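Long-range contacts in penicillin-binding protein PbpB (Mycobacterium tuberculosis, PDB 6KGW), which builds cross-linked peptidoglycan from lipid-linked precursors for the mycobacterial cell wall, its penicillin-sensitive transpeptidase domain joining the peptide subunits: residues F265-V270 / Q384-T389; G295-G300 / S325-L330; A479-P484 / V493-F498. One frame throughout, in Å; residues are numbered along the deposited sequence.

Contact 1 of 3, residues F265-V270 / Q384-T389; sequences FEPGSV and QGLSMT. With AIX ((2R,4S)-2-[(1R)-1-{[(2R)-2-amino-2-phenylacetyl]amino}-2-oxoethyl]-5,5-dimethyl-1,3-thiazolidine-4-carboxylic acid), chain E.
F265 and M388 face each other as a single antiparallel bridge, a hydrogen-bonded pair that ties the loop carrying the nucleophile of the penicillin-binding transpeptidase fold to the loop leading into helix 390-401. F265 N reaches M388 O at 2.9 Å, and M388 N returns the bond to F265 O at the same length. Because CG of F265 sits between its own N and carbonyl carbon (chi1 46°), the ring comes over the M388 carbonyl, whose O stands 3.5 Å above the centre of one face. Next along, P267 crosses two side chains at about right angles: its CG meets the methyl CE of M388 at 3.5 Å, and its CD packs on CD2 of L386. The bend of the M388 chain at chi3 (72°) swings that methyl onto the proline. The extended chain of E266 brings OE1 to G385 N; OE1 crowds Q384 NE2 in the model, so its position and its bonds to G385 N and Y489 OH are less certain. Q384 OE1 accepts from Q480 N of strand 473-483.

Beyond G268 comes S269, the acyl-ester serine by similarity and probably the first residue of the SxxK motif. Here the opened penicillin is covalently attached, with S269 OG 1.5 Å from AIX C15, while S269 N makes a weak bond to AIX O4.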
loop_
_atom_site.group_PDB
_atom_site.type_symbol
_atom_site.label_atom_id
_atom_site.label_comp_id
_atom_site.label_asym_id
_atom_site.label_seq_id
_atom_site.Cartn_x
_atom_site.Cartn_y
_atom_site.Cartn_z
ATOM N N PHE A 265 8.119 -7.528 1.385
ATOM C CA PHE A 265 7.696 -8.894 1.147
ATOM C C PHE A 265 7.749 -9.116 -0.349
ATOM O O PHE A 265 7.808 -8.161 -1.125
ATOM C CB PHE A 265 6.270 -9.142 1.660
ATOM C CG PHE A 265 5.306 -8.063 1.263
ATOM C CD1 PHE A 265 4.605 -8.135 0.066
ATOM C CD2 PHE A 265 5.113 -6.945 2.083
ATOM C CE1 PHE A 265 3.710 -7.117 -0.310
ATOM C CE2 PHE A 265 4.228 -5.936 1.716
ATOM C CZ PHE A 265 3.532 -6.015 0.521
ATOM N N GLU A 266 7.694 -10.382 -0.767
ATOM C CA GLU A 266 7.542 -10.619 -2.200
ATOM C C GLU A 266 6.075 -10.446 -2.562
ATOM O O GLU A 266 5.210 -10.982 -1.870
ATOM C CB GLU A 266 8.030 -12.011 -2.607
ATOM C CG GLU A 266 9.495 -12.271 -2.341
ATOM C CD GLU A 266 10.024 -13.463 -3.129
ATOM O OE1 GLU A 266 9.532 -13.716 -4.245
ATOM O OE2 GLU A 266 10.930 -14.158 -2.635
ATOM N N PRO A 267 5.760 -9.683 -3.609
ATOM C CA PRO A 267 4.359 -9.308 -3.857
ATOM C C PRO A 267 3.528 -10.367 -4.576
ATOM O O PRO A 267 2.292 -10.296 -4.521
ATOM C CB PRO A 267 4.501 -8.055 -4.720
ATOM C CG PRO A 267 5.778 -8.361 -5.529
ATOM C CD PRO A 267 6.693 -9.028 -4.542
ATOM N N GLY A 268 4.146 -11.333 -5.253
ATOM C CA GLY A 268 3.357 -12.235 -6.076
ATOM C C GLY A 268 2.527 -11.471 -7.092
ATOM O O GLY A 268 2.955 -10.454 -7.644
ATOM N N SER A 269 1.286 -11.914 -7.270
ATOM C CA SER A 269 0.459 -11.491 -8.395
ATOM C C SER A 269 0.010 -10.025 -8.380
ATOM O O SER A 269 -0.409 -9.524 -9.437
ATOM C CB SER A 269 -0.763 -12.387 -8.468
ATOM O OG SER A 269 -0.364 -13.585 -9.059
ATOM N N VAL A 270 0.059 -9.312 -7.248
ATOM C CA VAL A 270 -0.239 -7.882 -7.380
ATOM C C VAL A 270 0.784 -7.198 -8.265
ATOM O O VAL A 270 0.480 -6.170 -8.873
ATOM C CB VAL A 270 -0.324 -7.126 -6.040
ATOM C CG1 VAL A 270 -1.629 -7.421 -5.376
ATOM C CG2 VAL A 270 0.884 -7.455 -5.154
ATOM N N GLN A 384 7.676 -12.768 -8.003
ATOM C CA GLN A 384 8.617 -13.507 -7.172
ATOM C C GLN A 384 10.031 -13.151 -7.608
ATOM O O GLN A 384 10.285 -12.899 -8.781
ATOM C CB GLN A 384 8.401 -15.051 -7.241
ATOM C CG GLN A 384 7.025 -15.579 -6.739
ATOM C CD GLN A 384 6.864 -15.759 -5.179
ATOM O OE1 GLN A 384 5.937 -16.443 -4.727
ATOM N NE2 GLN A 384 7.742 -15.147 -4.384
ATOM N N GLY A 385 10.950 -13.107 -6.652
ATOM C CA GLY A 385 12.321 -12.745 -6.934
ATOM C C GLY A 385 12.661 -11.307 -6.638
ATOM O O GLY A 385 13.787 -10.883 -6.911
ATOM N N LEU A 386 11.711 -10.550 -6.106
ATOM C CA LEU A 386 11.867 -9.153 -5.748
ATOM C C LEU A 386 10.959 -8.916 -4.557
ATOM O O LEU A 386 10.005 -9.668 -4.323
ATOM C CB LEU A 386 11.496 -8.203 -6.897
ATOM C CG LEU A 386 10.007 -7.861 -7.095
ATOM C CD1 LEU A 386 9.826 -6.838 -8.194
ATOM C CD2 LEU A 386 9.144 -9.089 -7.383
ATOM N N SER A 387 11.268 -7.874 -3.795
ATOM C CA SER A 387 10.478 -7.544 -2.629
ATOM C C SER A 387 10.153 -6.059 -2.632
ATOM O O SER A 387 10.891 -5.240 -3.190
ATOM C CB SER A 387 11.203 -7.932 -1.338
ATOM O OG SER A 387 12.414 -7.214 -1.227
ATOM N N MET A 388 9.038 -5.720 -1.992
ATOM C CA MET A 388 8.620 -4.334 -1.906
ATOM C C MET A 388 7.833 -4.142 -0.624
ATOM O O MET A 388 7.333 -5.095 -0.023
ATOM C CB MET A 388 7.757 -3.928 -3.094
ATOM C CG MET A 388 6.515 -4.791 -3.194
ATOM S SD MET A 388 5.393 -4.362 -4.524
ATOM C CE MET A 388 6.344 -4.944 -5.910
ATOM N N THR A 389 7.741 -2.889 -0.216
ATOM C CA THR A 389 6.942 -2.524 0.925
ATOM C C THR A 389 5.490 -2.340 0.500
ATOM O O THR A 389 5.177 -2.166 -0.685
ATOM C CB THR A 389 7.475 -1.238 1.544
ATOM O OG1 THR A 389 7.133 -0.141 0.689
ATOM C CG2 THR A 389 8.977 -1.325 1.667
HETATM C C8 AIX E . -1.022 -20.517 -3.964
HETATM C C5 AIX E . 0.366 -19.734 -5.773
HETATM C C6 AIX E . -3.717 -17.188 -7.549
HETATM N N1 AIX E . 0.249 -17.035 -7.392
HETATM C C2 AIX E . -4.213 -14.796 -6.724
HETATM N N3 AIX E . -2.403 -15.246 -8.295
HETATM C C4 AIX E . 1.468 -18.823 -6.287
HETATM C C1 AIX E . -4.994 -17.148 -8.386
HETATM C C3 AIX E . 1.054 -18.092 -7.576
HETATM C C7 AIX E . 0.008 -19.716 -4.432
HETATM C C9 AIX E . -1.706 -21.343 -4.829
HETATM C C10 AIX E . -1.353 -21.375 -6.162
HETATM C C11 AIX E . -0.320 -20.580 -6.630
HETATM C C12 AIX E . -3.147 -15.791 -7.156
HETATM C C13 AIX E . -1.614 -16.262 -8.956
HETATM C C14 AIX E . -0.142 -16.097 -8.444
HETATM C C15 AIX E . -0.029 -14.593 -8.007
HETATM C C16 AIX E . -3.911 -18.046 -6.299
HETATM N N2 AIX E . 2.740 -19.554 -6.437
HETATM O O1 AIX E . -4.462 -13.943 -7.666
HETATM O O2 AIX E . -4.769 -14.797 -5.628
HETATM O O3 AIX E . 1.461 -18.460 -8.675
HETATM O O4 AIX E . -0.240 -14.244 -6.877
HETATM S S1 AIX E . -2.352 -17.901 -8.561
#

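Contact 2 of 3, residues G295-G300 / S325-L330; sequences GSIQMG and SNVGTL. With AIX ((2R,4S)-2-[(1R)-1-{[(2R)-2-amino-2-phenylacetyl]amino}-2-oxoethyl]-5,5-dimethyl-1,3-thiazolidine-4-carboxylic acid), chain E.
V327 spreads its two methyls against the start of strand 296-299. CG2 rests on the backbone at CA of S296, 3.6 Å away, while CG1 meets CG2 of I297 at the same distance, the two side chains lying alongside but running opposite ways. With CG1 anti to the backbone N (chi1 174°), the valine offers one branch to each residue. One helical turn on, L330 uses its CB: I297 CD1 comes within 4.2 Å, and the SD of a fully extended M299 lies 4.0 Å from it. No hydrogen bond crosses this interface.

The elements joined are a two-stranded antiparallel hairpin, 296-299 with 302-305, and the first turn of helix 326-347 in the transpeptidase domain; strand and helix segments run 44° apart.

Polar interactions belong to the helix start. S325 is the N-cap, its OG accepting from G328 N at 2.8 Å and also bonded to D306, which takes V327 N as well. S325 O receives T329 N and T329 OG1 from opposite faces of its plane. N326, probably the Asn of the SxN motif, packs on V304 of strand 302-305; OD1 bonds to K272 NZ, and ND2 to AIX O3, at a doubtfully short 2.5 Å.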
loop_
_atom_site.group_PDB
_atom_site.type_symbol
_atom_site.label_atom_id
_atom_site.label_comp_id
_atom_site.label_asym_id
_atom_site.label_seq_id
_atom_site.Cartn_x
_atom_site.Cartn_y
_atom_site.Cartn_z
ATOM N N GLY A 295 -1.525 -24.597 -19.779
ATOM C CA GLY A 295 -1.470 -24.735 -18.335
ATOM C C GLY A 295 -0.078 -24.641 -17.753
ATOM O O GLY A 295 0.062 -24.540 -16.528
ATOM N N SER A 296 0.953 -24.671 -18.592
ATOM C CA SER A 296 2.296 -24.479 -18.079
ATOM C C SER A 296 3.213 -24.175 -19.243
ATOM O O SER A 296 2.911 -24.491 -20.395
ATOM C CB SER A 296 2.790 -25.702 -17.291
ATOM O OG SER A 296 2.572 -26.912 -17.997
ATOM N N ILE A 297 4.337 -23.535 -18.931
ATOM C CA ILE A 297 5.389 -23.344 -19.914
ATOM C C ILE A 297 6.740 -23.513 -19.239
ATOM O O ILE A 297 6.896 -23.300 -18.034
ATOM C CB ILE A 297 5.308 -21.966 -20.613
ATOM C CG1 ILE A 297 5.405 -20.824 -19.598
ATOM C CG2 ILE A 297 4.036 -21.858 -21.440
ATOM C CD1 ILE A 297 5.783 -19.502 -20.242
ATOM N N GLN A 298 7.720 -23.912 -20.030
ATOM C CA GLN A 298 9.111 -23.829 -19.628
ATOM C C GLN A 298 9.666 -22.507 -20.132
ATOM O O GLN A 298 9.496 -22.156 -21.302
ATOM C CB GLN A 298 9.913 -25.009 -20.171
ATOM C CG GLN A 298 9.184 -26.337 -20.047
ATOM C CD GLN A 298 9.904 -27.459 -20.771
ATOM O OE1 GLN A 298 10.075 -28.556 -20.227
ATOM N NE2 GLN A 298 10.344 -27.185 -22.007
ATOM N N MET A 299 10.293 -21.758 -19.237
ATOM C CA MET A 299 10.808 -20.447 -19.591
ATOM C C MET A 299 12.055 -20.180 -18.767
ATOM O O MET A 299 12.096 -20.497 -17.574
ATOM C CB MET A 299 9.755 -19.355 -19.356
ATOM C CG MET A 299 10.308 -17.944 -19.448
ATOM S SD MET A 299 8.993 -16.754 -19.581
ATOM C CE MET A 299 9.872 -15.208 -19.573
ATOM N N GLY A 300 13.068 -19.608 -19.410
ATOM C CA GLY A 300 14.294 -19.277 -18.697
ATOM C C GLY A 300 14.835 -20.432 -17.890
ATOM O O GLY A 300 15.285 -20.245 -16.753
ATOM N N SER A 325 -3.593 -15.700 -14.520
ATOM C CA SER A 325 -2.773 -16.722 -15.169
ATOM C C SER A 325 -1.291 -16.336 -15.128
ATOM O O SER A 325 -0.896 -15.310 -15.693
ATOM C CB SER A 325 -3.235 -16.915 -16.611
ATOM O OG SER A 325 -2.325 -17.703 -17.361
ATOM N N ASN A 326 -0.468 -17.158 -14.466
ATOM C CA ASN A 326 0.977 -16.938 -14.503
ATOM C C ASN A 326 1.522 -17.162 -15.910
ATOM O O ASN A 326 2.293 -16.347 -16.428
ATOM C CB ASN A 326 1.691 -17.867 -13.513
ATOM C CG ASN A 326 1.416 -17.523 -12.042
ATOM O OD1 ASN A 326 1.030 -16.403 -11.699
ATOM N ND2 ASN A 326 1.626 -18.509 -11.166
ATOM N N VAL A 327 1.133 -18.276 -16.534
ATOM C CA VAL A 327 1.562 -18.585 -17.897
ATOM C C VAL A 327 1.201 -17.445 -18.845
ATOM O O VAL A 327 2.040 -16.960 -19.623
ATOM C CB VAL A 327 0.943 -19.925 -18.341
ATOM C CG1 VAL A 327 1.250 -20.228 -19.817
ATOM C CG2 VAL A 327 1.421 -21.054 -17.403
ATOM N N GLY A 328 -0.053 -16.982 -18.776
ATOM C CA GLY A 328 -0.465 -15.873 -19.614
ATOM C C GLY A 328 0.342 -14.613 -19.365
ATOM O O GLY A 328 0.725 -13.915 -20.313
ATOM N N THR A 329 0.592 -14.289 -18.084
ATOM C CA THR A 329 1.394 -13.108 -17.764
ATOM C C THR A 329 2.780 -13.221 -18.372
ATOM O O THR A 329 3.328 -12.247 -18.897
ATOM C CB THR A 329 1.492 -12.935 -16.254
ATOM O OG1 THR A 329 0.217 -12.558 -15.719
ATOM C CG2 THR A 329 2.560 -11.891 -15.876
ATOM N N LEU A 330 3.362 -14.412 -18.322
ATOM C CA LEU A 330 4.724 -14.567 -18.814
ATOM C C LEU A 330 4.777 -14.506 -20.339
ATOM O O LEU A 330 5.684 -13.888 -20.903
ATOM C CB LEU A 330 5.312 -15.869 -18.276
ATOM C CG LEU A 330 5.728 -15.787 -16.804
ATOM C CD1 LEU A 330 6.136 -17.157 -16.266
ATOM C CD2 LEU A 330 6.864 -14.805 -16.649
HETATM C C8 AIX E . -1.022 -20.517 -3.964
HETATM C C5 AIX E . 0.366 -19.734 -5.773
HETATM C C6 AIX E . -3.717 -17.188 -7.549
HETATM N N1 AIX E . 0.249 -17.035 -7.392
HETATM C C2 AIX E . -4.213 -14.796 -6.724
HETATM N N3 AIX E . -2.403 -15.246 -8.295
HETATM C C4 AIX E . 1.468 -18.823 -6.287
HETATM C C1 AIX E . -4.994 -17.148 -8.386
HETATM C C3 AIX E . 1.054 -18.092 -7.576
HETATM C C7 AIX E . 0.008 -19.716 -4.432
HETATM C C9 AIX E . -1.706 -21.343 -4.829
HETATM C C10 AIX E . -1.353 -21.375 -6.162
HETATM C C11 AIX E . -0.320 -20.580 -6.630
HETATM C C12 AIX E . -3.147 -15.791 -7.156
HETATM C C13 AIX E . -1.614 -16.262 -8.956
HETATM C C14 AIX E . -0.142 -16.097 -8.444
HETATM C C15 AIX E . -0.029 -14.593 -8.007
HETATM C C16 AIX E . -3.911 -18.046 -6.299
HETATM N N2 AIX E . 2.740 -19.554 -6.437
HETATM O O1 AIX E . -4.462 -13.943 -7.666
HETATM O O2 AIX E . -4.769 -14.797 -5.628
HETATM O O3 AIX E . 1.461 -18.460 -8.675
HETATM O O4 AIX E . -0.240 -14.244 -6.877
HETATM S S1 AIX E . -2.352 -17.901 -8.561
#

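Contact 3 of 3, residues A479-P484 / V493-F498; sequences AQQINP and VYWITF. With AIX ((2R,4S)-2-[(1R)-1-{[(2R)-2-amino-2-phenylacetyl]amino}-2-oxoethyl]-5,5-dimethyl-1,3-thiazolidine-4-carboxylic acid), chain E.
Q481 is stacked by its amide on the indole of W495, the planes 17° apart, although the two side chains run at about a right angle to each other. The CG methylene sits over the centre of the six-membered ring, 3.5 Å from its centroid and 10° off the normal, a CH-pi contact. CD and NE2 continue over the same face toward the pyrrole part. An extended chain beyond CG carries the amide that far, where NE2 makes a weak bond to Y494 O and a further bond to D516. V493 crosses the same amide, its CG1 3.7 Å from Q481 CD. At the indole's edge, near its plane, stand A479 CB and I482 CD1.

Q480 and Y494, a non-hydrogen-bonded pair, project from the other side of the sheet. They run side by side in the same direction, CG of Q480 3.6 Å from CE1 of Y494, with amide and ring planes 50° apart. A479 O lies in the plane of the phenol ring, at its edge. Both side chains reach the bound penicillin: Q480 OE1 accepts a weak bond from AIX N2, and Y494 CE1 approaches AIX C7, a phenyl carbon, at 3.5 Å. Q480 NE2 is held by F490 O.

The backbones beneath are the antiparallel strands 473-483 and 493-502 of the transpeptidase's central sheet, the former probably carrying the KTG motif ahead of A479. A479 and W495 exchange two hydrogen bonds, and Q481 N gives one to V493 O. The two bonds of Q481 NE2 probably fix the rotation of its amide and hold it flat on W495, while the other face offers the ligand's amine an acceptor and its phenyl an aromatic neighbour.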
loop_
_atom_site.group_PDB
_atom_site.type_symbol
_atom_site.label_atom_id
_atom_site.label_comp_id
_atom_site.label_asym_id
_atom_site.label_seq_id
_atom_site.Cartn_x
_atom_site.Cartn_y
_atom_site.Cartn_z
ATOM N N ALA A 479 1.692 -14.787 -2.833
ATOM C CA ALA A 479 3.115 -15.014 -3.020
ATOM C C ALA A 479 3.631 -15.989 -1.972
ATOM O O ALA A 479 3.231 -15.929 -0.806
ATOM C CB ALA A 479 3.888 -13.702 -2.936
ATOM N N GLN A 480 4.525 -16.885 -2.380
ATOM C CA GLN A 480 5.077 -17.842 -1.434
ATOM C C GLN A 480 6.208 -17.210 -0.631
ATOM O O GLN A 480 7.027 -16.462 -1.165
ATOM C CB GLN A 480 5.563 -19.082 -2.166
ATOM C CG GLN A 480 4.443 -19.875 -2.811
ATOM C CD GLN A 480 4.983 -20.975 -3.697
ATOM O OE1 GLN A 480 5.135 -20.802 -4.918
ATOM N NE2 GLN A 480 5.300 -22.113 -3.087
ATOM N N GLN A 481 6.221 -17.480 0.669
ATOM C CA GLN A 481 7.273 -16.961 1.528
ATOM C C GLN A 481 8.456 -17.928 1.540
ATOM O O GLN A 481 8.320 -19.119 1.264
ATOM C CB GLN A 481 6.761 -16.740 2.955
ATOM C CG GLN A 481 5.516 -15.884 3.085
ATOM C CD GLN A 481 5.274 -15.466 4.518
ATOM O OE1 GLN A 481 6.117 -15.683 5.380
ATOM N NE2 GLN A 481 4.124 -14.876 4.785
ATOM N N ILE A 482 9.622 -17.402 1.874
ATOM C CA ILE A 482 10.852 -18.188 1.887
ATOM C C ILE A 482 10.982 -18.913 3.219
ATOM O O ILE A 482 10.832 -18.299 4.280
ATOM C CB ILE A 482 12.083 -17.303 1.648
ATOM C CG1 ILE A 482 12.069 -16.728 0.234
ATOM C CG2 ILE A 482 13.342 -18.098 1.950
ATOM C CD1 ILE A 482 11.283 -15.433 0.117
ATOM N N ASN A 483 11.274 -20.210 3.162
ATOM C CA ASN A 483 11.552 -21.040 4.326
ATOM C C ASN A 483 12.906 -20.662 4.911
ATOM O O ASN A 483 13.933 -20.916 4.268
ATOM C CB ASN A 483 11.533 -22.516 3.935
ATOM C CG ASN A 483 11.503 -23.436 5.137
ATOM O OD1 ASN A 483 11.508 -22.978 6.279
ATOM N ND2 ASN A 483 11.450 -24.743 4.887
ATOM N N PRO A 484 12.960 -20.054 6.098
ATOM C CA PRO A 484 14.253 -19.572 6.612
ATOM C C PRO A 484 15.279 -20.675 6.814
ATOM O O PRO A 484 16.477 -20.437 6.615
ATOM C CB PRO A 484 13.869 -18.895 7.938
ATOM C CG PRO A 484 12.509 -19.415 8.274
ATOM C CD PRO A 484 11.838 -19.683 6.977
ATOM N N VAL A 493 2.848 -21.352 2.835
ATOM C CA VAL A 493 2.953 -20.125 3.622
ATOM C C VAL A 493 2.997 -18.954 2.653
ATOM O O VAL A 493 3.898 -18.876 1.807
ATOM C CB VAL A 493 4.187 -20.121 4.535
ATOM C CG1 VAL A 493 4.202 -18.853 5.384
ATOM C CG2 VAL A 493 4.218 -21.366 5.415
ATOM N N TYR A 494 2.040 -18.033 2.778
ATOM C CA TYR A 494 1.865 -17.003 1.763
ATOM C C TYR A 494 1.787 -15.611 2.367
ATOM O O TYR A 494 1.385 -15.425 3.518
ATOM C CB TYR A 494 0.604 -17.255 0.923
ATOM C CG TYR A 494 0.514 -18.658 0.349
ATOM C CD1 TYR A 494 1.324 -19.051 -0.711
ATOM C CD2 TYR A 494 -0.388 -19.583 0.858
ATOM C CE1 TYR A 494 1.234 -20.327 -1.250
ATOM C CE2 TYR A 494 -0.484 -20.864 0.330
ATOM C CZ TYR A 494 0.335 -21.230 -0.725
ATOM O OH TYR A 494 0.255 -22.503 -1.265
ATOM N N TRP A 495 2.198 -14.631 1.574
ATOM C CA TRP A 495 1.734 -13.264 1.734
ATOM C C TRP A 495 0.511 -13.113 0.846
ATOM O O TRP A 495 0.605 -13.326 -0.361
ATOM C CB TRP A 495 2.801 -12.251 1.328
ATOM C CG TRP A 495 3.985 -12.184 2.225
ATOM C CD1 TRP A 495 4.022 -11.729 3.517
ATOM C CD2 TRP A 495 5.326 -12.525 1.882
ATOM N NE1 TRP A 495 5.304 -11.797 4.009
ATOM C CE2 TRP A 495 6.124 -12.274 3.018
ATOM C CE3 TRP A 495 5.932 -13.025 0.723
ATOM C CZ2 TRP A 495 7.488 -12.507 3.027
ATOM C CZ3 TRP A 495 7.271 -13.256 0.736
ATOM C CH2 TRP A 495 8.045 -13.003 1.881
ATOM N N ILE A 496 -0.643 -12.812 1.442
ATOM C CA ILE A 496 -1.827 -12.440 0.677
ATOM C C ILE A 496 -1.834 -10.930 0.532
ATOM O O ILE A 496 -1.415 -10.190 1.432
ATOM C CB ILE A 496 -3.115 -12.946 1.349
ATOM C CG1 ILE A 496 -3.019 -14.455 1.604
ATOM C CG2 ILE A 496 -4.322 -12.594 0.489
ATOM C CD1 ILE A 496 -2.463 -15.251 0.440
ATOM N N THR A 497 -2.315 -10.459 -0.601
ATOM C CA THR A 497 -2.112 -9.069 -0.953
ATOM C C THR A 497 -3.259 -8.650 -1.859
ATOM O O THR A 497 -3.724 -9.455 -2.671
ATOM C CB THR A 497 -0.711 -8.942 -1.585
ATOM O OG1 THR A 497 -0.242 -7.602 -1.547
ATOM C CG2 THR A 497 -0.672 -9.474 -2.974
ATOM N N PHE A 498 -3.799 -7.448 -1.622
ATOM C CA PHE A 498 -4.775 -6.838 -2.517
ATOM C C PHE A 498 -4.423 -5.369 -2.686
ATOM O O PHE A 498 -3.922 -4.729 -1.756
ATOM C CB PHE A 498 -6.228 -6.971 -2.016
ATOM C CG PHE A 498 -7.279 -6.741 -3.106
ATOM C CD1 PHE A 498 -7.706 -5.461 -3.435
ATOM C CD2 PHE A 498 -7.818 -7.811 -3.809
ATOM C CE1 PHE A 498 -8.651 -5.252 -4.423
ATOM C CE2 PHE A 498 -8.757 -7.607 -4.811
ATOM C CZ PHE A 498 -9.172 -6.325 -5.109
HETATM C C8 AIX E . -1.022 -20.517 -3.964
HETATM C C5 AIX E . 0.366 -19.734 -5.773
HETATM C C6 AIX E . -3.717 -17.188 -7.549
HETATM N N1 AIX E . 0.249 -17.035 -7.392
HETATM C C2 AIX E . -4.213 -14.796 -6.724
HETATM N N3 AIX E . -2.403 -15.246 -8.295
HETATM C C4 AIX E . 1.468 -18.823 -6.287
HETATM C C1 AIX E . -4.994 -17.148 -8.386
HETATM C C3 AIX E . 1.054 -18.092 -7.576
HETATM C C7 AIX E . 0.008 -19.716 -4.432
HETATM C C9 AIX E . -1.706 -21.343 -4.829
HETATM C C10 AIX E . -1.353 -21.375 -6.162
HETATM C C11 AIX E . -0.320 -20.580 -6.630
HETATM C C12 AIX E . -3.147 -15.791 -7.156
HETATM C C13 AIX E . -1.614 -16.262 -8.956
HETATM C C14 AIX E . -0.142 -16.097 -8.444
HETATM C C15 AIX E . -0.029 -14.593 -8.007
HETATM C C16 AIX E . -3.911 -18.046 -6.299
HETATM N N2 AIX E . 2.740 -19.554 -6.437
HETATM O O1 AIX E . -4.462 -13.943 -7.666
HETATM O O2 AIX E . -4.769 -14.797 -5.628
HETATM O O3 AIX E . 1.461 -18.460 -8.675
HETATM O O4 AIX E . -0.240 -14.244 -6.877
HETATM S S1 AIX E . -2.352 -17.901 -8.561
#

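In the fold
Contact 1 is mostly buried, contact 2 partly buried and contact 3 a surface contact, yet all three lie in the transpeptidase domain and touch the same bound penicillin. Contacts 1 and 3 adjoin, their centres about 9 Å apart: E266 packs on A479 CB and on W495, whose ring also meets that of F265. Contact 2 stands about 18 Å from contact 1, centre to centre, meeting it only by packing of N326 against S269, and does not touch contact 3. Paired backbones and mixed polar and apolar packing join the first and third; the hairpin-helix interface is apolar side-chain packing with no hydrogen bond between its segments, its polar groups kept at the helix start.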